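PDB 1WE1: heme oxygenase 1 from Synechocystis sp., which catalyses the oxygen-dependent opening of the heme ring to biliverdin IXalpha with release of iron and carbon monoxide, probably a key step towards the chromophores of the photosynthetic antennae. Local coordinates for residues Gly32-Lys36 and Asn37-Lys41; Arg127-Gly130 and Asp131-Gly134. All blocks are in the same frame, centred on the assembly; numbering follows the deposited sequence.

Contact 1 (Gly32-Lys36 and Asn37-Lys41); sequences GVVEK and NSYRK
E35 and S38 hold each other where the chain, having left helix 24-30, enters helix 36-59, a worked example of a helix start closed by the residue just before it together with one from its first turn. E35 occupies the N-cap position. From CB the chain runs past the helix start, and a sharp bend at chi2 (-89°) brings its end back to the first turn. CG comes within 3.8 Å of N37 N. CD lies 3.4 Å from S38 OG, and the carboxylate then divides its oxygens. OE1 accepts from the hydroxyl of S38, with OG 2.5 Å away and above the carboxylate plane; OE2 takes the amide of S38, N to OE2 3.0 Å, also from well above that plane. The backbone O of E35 begins the helical ladder by accepting from Y39 N at 3.2 Å. Just outside the cap, V34 CG2 meets Y39 CB at 3.8 Å, which makes these two residues a hydrophobic staple, while the Y39 hydroxyl bonds to Y156. Beside the cap, K36 and R40, one turn apart, bring NZ and NH1 to 4.1 Å. Each of the two donates to the carbonyl O of Y87, which probably eases their like charges. Cutting E35 back to an alanine removes both carboxylate oxygens and is likely to leave S38 N with no more than its weak bond to the backbone O, and the S38 hydroxyl freer to turn. At this end of a helix the negative carboxylate probably interacts well with the first-turn amides and the positive end of the helix dipole.

Contact 2 (Arg127-Gly130 and Asp131-Gly134); sequences RYLG and DLSG. With HEM (protoporphyrin IX containing Fe), chain H.
D131 N to R127 O (2.7 Å) and G134 N to G130 O (2.8 Å) are i to i+4 bonds of helix 120-146, although the chain widens into a pi-type turn at 127-129. From that turn R127 reaches D131 in a salt bridge, NH2 to OD1 2.9 Å, bent enough to count as weak, with guanidinium and carboxylate planes 55° apart. The hydroxyl of Y50 joins the pair from outside, bonding to both R127 NE and D131 OD2. This is the distal helix of the heme oxygenase fold, whose glycines let the backbone approach the porphyrin: G130 CA lies 3.3 Å from HEM C4A, where a side chain would collide with the ring's CHB. The carbonyl O of G130 accepts from the water on the iron, 3.1 Å away, so a backbone carbonyl helps to hold the distal water. With OG beside its own backbone N (chi1 -51°), S133 turns its hydroxyl back onto L129 O, 2.8 Å away and almost in line with the carbonyl, and a weak bond links OG to K168, a heme-binding residue. L129 O also accepts from S133 N, and S133 CB packs against HEM CAD at 3.4 Å.

In the fold
Contact 1 and contact 2 do not touch: their centres are 20 Å apart and their nearest atoms about 9 Å. Contact 1 is the loop and first turn of helix 36-59, and contact 2 lies within helix 120-146 of the all-helical fold. Helix 36-59 farther on packs against contact 2, where E54 meets the hydroxyl of Y128. Conversely, helix 120-146 ends against contact 1, where A145 and M146 touch V34. Contact 2 lines the distal side of the heme, with H17 as the axial protein ligand of the iron; contact 1 lies away from the annotated heme sites, its Y39 side chain about 10 Å from the heme.

Contact 1 (Gly32-Lys36 and Asn37-Lys41)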
loop_
_atom_site.group_PDB
_atom_site.type_symbol
_atom_site.label_atom_id
_atom_site.label_comp_id
_atom_site.label_asym_id
_atom_site.label_seq_id
_atom_site.Cartn_x
_atom_site.Cartn_y
_atom_site.Cartn_z
ATOM N N GLY A 32 14.990 10.773 -4.878
ATOM C CA GLY A 32 14.436 12.068 -4.540
ATOM C C GLY A 32 13.642 12.824 -5.578
ATOM O O GLY A 32 13.179 13.929 -5.303
ATOM N N VAL A 33 13.477 12.273 -6.773
ATOM C CA VAL A 33 12.694 12.984 -7.769
ATOM C C VAL A 33 11.264 12.422 -7.859
ATOM O O VAL A 33 10.988 11.408 -8.511
ATOM C CB VAL A 33 13.438 13.022 -9.154
ATOM C CG1 VAL A 33 14.418 11.909 -9.254
ATOM C CG2 VAL A 33 12.455 12.975 -10.306
ATOM N N VAL A 34 10.374 13.086 -7.127
ATOM C CA VAL A 34 8.954 12.762 -7.077
ATOM C C VAL A 34 8.256 14.093 -7.258
ATOM O O VAL A 34 8.794 15.140 -6.903
ATOM C CB VAL A 34 8.518 12.160 -5.714
ATOM C CG1 VAL A 34 8.953 13.052 -4.586
ATOM C CG2 VAL A 34 7.002 12.010 -5.665
ATOM N N GLU A 35 7.058 14.069 -7.810
ATOM C CA GLU A 35 6.363 15.314 -8.023
ATOM C C GLU A 35 4.879 15.200 -7.738
ATOM O O GLU A 35 4.211 14.258 -8.163
ATOM C CB GLU A 35 6.645 15.803 -9.448
ATOM C CG GLU A 35 5.446 16.299 -10.240
ATOM C CD GLU A 35 4.759 15.188 -11.003
ATOM O OE1 GLU A 35 5.330 14.080 -11.088
ATOM O OE2 GLU A 35 3.657 15.429 -11.532
ATOM N N LYS A 36 4.396 16.183 -6.990
ATOM C CA LYS A 36 3.009 16.297 -6.570
ATOM C C LYS A 36 1.911 15.772 -7.510
ATOM O O LYS A 36 1.005 15.081 -7.068
ATOM C CB LYS A 36 2.728 17.762 -6.212
ATOM C CG LYS A 36 1.258 18.085 -5.996
ATOM C CD LYS A 36 1.026 19.585 -5.791
ATOM C CE LYS A 36 -0.468 19.928 -5.748
ATOM N NZ LYS A 36 -1.212 19.237 -4.652
ATOM N N ASN A 37 1.975 16.066 -8.802
ATOM C CA ASN A 37 0.896 15.613 -9.676
ATOM C C ASN A 37 0.773 14.124 -9.952
ATOM O O ASN A 37 -0.335 13.592 -9.954
ATOM C CB ASN A 37 0.920 16.390 -10.989
ATOM C CG ASN A 37 0.699 17.863 -10.771
ATOM O OD1 ASN A 37 -0.279 18.269 -10.134
ATOM N ND2 ASN A 37 1.611 18.679 -11.284
ATOM N N SER A 38 1.882 13.439 -10.192
ATOM C CA SER A 38 1.787 12.014 -10.442
ATOM C C SER A 38 1.567 11.276 -9.107
ATOM O O SER A 38 0.688 10.423 -9.007
ATOM C CB SER A 38 3.043 11.512 -11.167
ATOM O OG SER A 38 4.228 11.895 -10.499
ATOM N N TYR A 39 2.331 11.642 -8.079
ATOM C CA TYR A 39 2.216 11.014 -6.762
ATOM C C TYR A 39 0.825 11.204 -6.175
ATOM O O TYR A 39 0.364 10.426 -5.356
ATOM C CB TYR A 39 3.271 11.603 -5.818
ATOM C CG TYR A 39 3.144 11.182 -4.366
ATOM C CD1 TYR A 39 2.303 11.868 -3.489
ATOM C CD2 TYR A 39 3.856 10.081 -3.873
ATOM C CE1 TYR A 39 2.168 11.466 -2.157
ATOM C CE2 TYR A 39 3.729 9.673 -2.545
ATOM C CZ TYR A 39 2.887 10.367 -1.696
ATOM O OH TYR A 39 2.760 9.959 -0.393
ATOM N N ARG A 40 0.160 12.255 -6.610
ATOM C CA ARG A 40 -1.178 12.589 -6.149
ATOM C C ARG A 40 -2.175 11.539 -6.660
ATOM O O ARG A 40 -3.162 11.211 -5.998
ATOM C CB ARG A 40 -1.530 13.984 -6.695
ATOM C CG ARG A 40 -2.772 14.608 -6.129
ATOM C CD ARG A 40 -2.876 16.081 -6.480
ATOM N NE ARG A 40 -3.131 16.346 -7.890
ATOM C CZ ARG A 40 -3.745 17.450 -8.320
ATOM N NH1 ARG A 40 -4.152 18.358 -7.441
ATOM N NH2 ARG A 40 -3.954 17.654 -9.615
ATOM N N LYS A 41 -1.905 11.016 -7.853
ATOM C CA LYS A 41 -2.769 10.020 -8.458
ATOM C C LYS A 41 -2.588 8.661 -7.791
ATOM O O LYS A 41 -3.521 7.851 -7.732
ATOM C CB LYS A 41 -2.495 9.941 -9.963
ATOM C CG LYS A 41 -2.779 11.260 -10.682
ATOM C CD LYS A 41 -2.885 11.118 -12.204
ATOM C CE LYS A 41 -3.421 12.417 -12.819
ATOM N NZ LYS A 41 -3.920 12.288 -14.225
#

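Contact 2 (Arg127-Gly130 and Asp131-Gly134)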
loop_
_atom_site.group_PDB
_atom_site.type_symbol
_atom_site.label_atom_id
_atom_site.label_comp_id
_atom_site.label_asym_id
_atom_site.label_seq_id
_atom_site.Cartn_x
_atom_site.Cartn_y
_atom_site.Cartn_z
ATOM N N ARG A 127 0.150 -4.742 1.989
ATOM C CA ARG A 127 0.045 -3.309 2.262
ATOM C C ARG A 127 0.487 -2.927 3.679
ATOM O O ARG A 127 1.544 -2.319 3.870
ATOM C CB ARG A 127 -1.388 -2.812 2.012
ATOM C CG ARG A 127 -1.777 -2.694 0.527
ATOM C CD ARG A 127 -0.658 -2.071 -0.321
ATOM N NE ARG A 127 -0.163 -0.811 0.235
ATOM C CZ ARG A 127 0.777 -0.049 -0.324
ATOM N NH1 ARG A 127 1.348 -0.405 -1.468
ATOM N NH2 ARG A 127 1.143 1.087 0.258
ATOM N N TYR A 128 -0.315 -3.285 4.669
ATOM C CA TYR A 128 -0.004 -2.971 6.061
ATOM C C TYR A 128 1.392 -3.327 6.581
ATOM O O TYR A 128 2.047 -2.475 7.177
ATOM C CB TYR A 128 -1.050 -3.598 6.978
ATOM C CG TYR A 128 -2.452 -3.131 6.673
ATOM C CD1 TYR A 128 -2.770 -1.782 6.692
ATOM C CD2 TYR A 128 -3.457 -4.038 6.359
ATOM C CE1 TYR A 128 -4.054 -1.341 6.405
ATOM C CE2 TYR A 128 -4.747 -3.607 6.071
ATOM C CZ TYR A 128 -5.033 -2.255 6.096
ATOM O OH TYR A 128 -6.298 -1.813 5.802
ATOM N N LEU A 129 1.872 -4.552 6.377
ATOM C CA LEU A 129 3.201 -4.870 6.906
ATOM C C LEU A 129 4.288 -4.115 6.152
ATOM O O LEU A 129 5.378 -3.893 6.672
ATOM C CB LEU A 129 3.478 -6.388 6.897
ATOM C CG LEU A 129 4.714 -6.839 7.711
ATOM C CD1 LEU A 129 4.767 -6.089 9.038
ATOM C CD2 LEU A 129 4.682 -8.354 7.965
ATOM N N GLY A 130 3.983 -3.711 4.925
ATOM C CA GLY A 130 4.945 -2.944 4.150
ATOM C C GLY A 130 4.906 -1.486 4.575
ATOM O O GLY A 130 5.947 -0.838 4.695
ATOM N N ASP A 131 3.696 -0.970 4.795
ATOM C CA ASP A 131 3.508 0.408 5.238
ATOM C C ASP A 131 4.217 0.583 6.574
ATOM O O ASP A 131 4.835 1.613 6.852
ATOM C CB ASP A 131 2.024 0.721 5.472
ATOM C CG ASP A 131 1.200 0.680 4.209
ATOM O OD1 ASP A 131 1.732 1.015 3.130
ATOM O OD2 ASP A 131 0.004 0.341 4.305
ATOM N N LEU A 132 4.099 -0.446 7.401
ATOM C CA LEU A 132 4.666 -0.440 8.727
ATOM C C LEU A 132 6.177 -0.454 8.704
ATOM O O LEU A 132 6.811 0.217 9.506
ATOM C CB LEU A 132 4.138 -1.652 9.495
ATOM C CG LEU A 132 3.966 -1.566 11.009
ATOM C CD1 LEU A 132 3.210 -0.307 11.409
ATOM C CD2 LEU A 132 3.207 -2.792 11.461
ATOM N N SER A 133 6.753 -1.197 7.771
ATOM C CA SER A 133 8.205 -1.324 7.691
ATOM C C SER A 133 8.939 -0.253 6.891
ATOM O O SER A 133 10.067 0.117 7.239
ATOM C CB SER A 133 8.564 -2.689 7.116
ATOM O OG SER A 133 7.900 -3.719 7.818
ATOM N N GLY A 134 8.313 0.222 5.813
ATOM C CA GLY A 134 8.942 1.238 4.980
ATOM C C GLY A 134 8.426 2.646 5.228
ATOM O O GLY A 134 9.041 3.626 4.818
HETATM C CHA HEM H . 9.474 -4.534 3.848
HETATM C CHB HEM H . 5.649 -4.199 0.905
HETATM C CHC HEM H . 8.248 -1.166 -1.852
HETATM C CHD HEM H . 11.193 -0.438 1.865
HETATM C C1A HEM H . 8.239 -4.844 3.236
HETATM C C2A HEM H . 7.318 -5.898 3.629
HETATM C C3A HEM H . 6.259 -5.835 2.767
HETATM C C4A HEM H . 6.515 -4.684 1.888
HETATM C CMA HEM H . 5.048 -6.715 2.699
HETATM C CAA HEM H . 7.487 -6.836 4.815
HETATM C CBA HEM H . 8.499 -7.990 4.615
HETATM C CGA HEM H . 8.624 -8.862 5.725
HETATM O O1A HEM H . 7.996 -9.990 5.631
HETATM O O2A HEM H . 9.282 -8.586 6.748
HETATM C C1B HEM H . 6.033 -3.356 -0.150
HETATM C C2B HEM H . 5.241 -3.115 -1.354
HETATM C C3B HEM H . 5.943 -2.216 -2.104
HETATM C C4B HEM H . 7.195 -1.978 -1.389
HETATM C CMB HEM H . 3.901 -3.747 -1.635
HETATM C CAB HEM H . 5.541 -1.521 -3.390
HETATM C CBB HEM H . 5.356 -2.473 -4.601
HETATM C C1C HEM H . 9.232 -0.627 -1.062
HETATM C C2C HEM H . 10.089 0.495 -1.416
HETATM C C3C HEM H . 11.047 0.522 -0.468
HETATM C C4C HEM H . 10.618 -0.347 0.604
HETATM C CMC HEM H . 9.881 1.400 -2.615
HETATM C CAC HEM H . 12.365 1.301 -0.507
HETATM C CBC HEM H . 12.195 2.712 0.123
HETATM C C1D HEM H . 10.983 -1.497 2.780
HETATM C C2D HEM H . 11.766 -1.698 3.997
HETATM C C3D HEM H . 11.256 -2.816 4.576
HETATM C C4D HEM H . 10.196 -3.333 3.675
HETATM C CMD HEM H . 12.885 -0.796 4.409
HETATM C CAD HEM H . 11.626 -3.493 5.874
HETATM C CBD HEM H . 12.658 -4.689 5.663
HETATM C CGD HEM H . 12.799 -5.506 6.810
HETATM O O1D HEM H . 11.763 -5.852 7.492
HETATM O O2D HEM H . 13.941 -5.908 7.174
HETATM N NA HEM H . 7.747 -4.133 2.168
HETATM N NB HEM H . 7.216 -2.651 -0.178
HETATM N NC HEM H . 9.547 -1.112 0.220
HETATM N ND HEM H . 10.011 -2.486 2.638
HETATM FE FE HEM H . 8.642 -2.611 1.217
HETATM O O HOH W 1 7.606 -1.503 2.188
#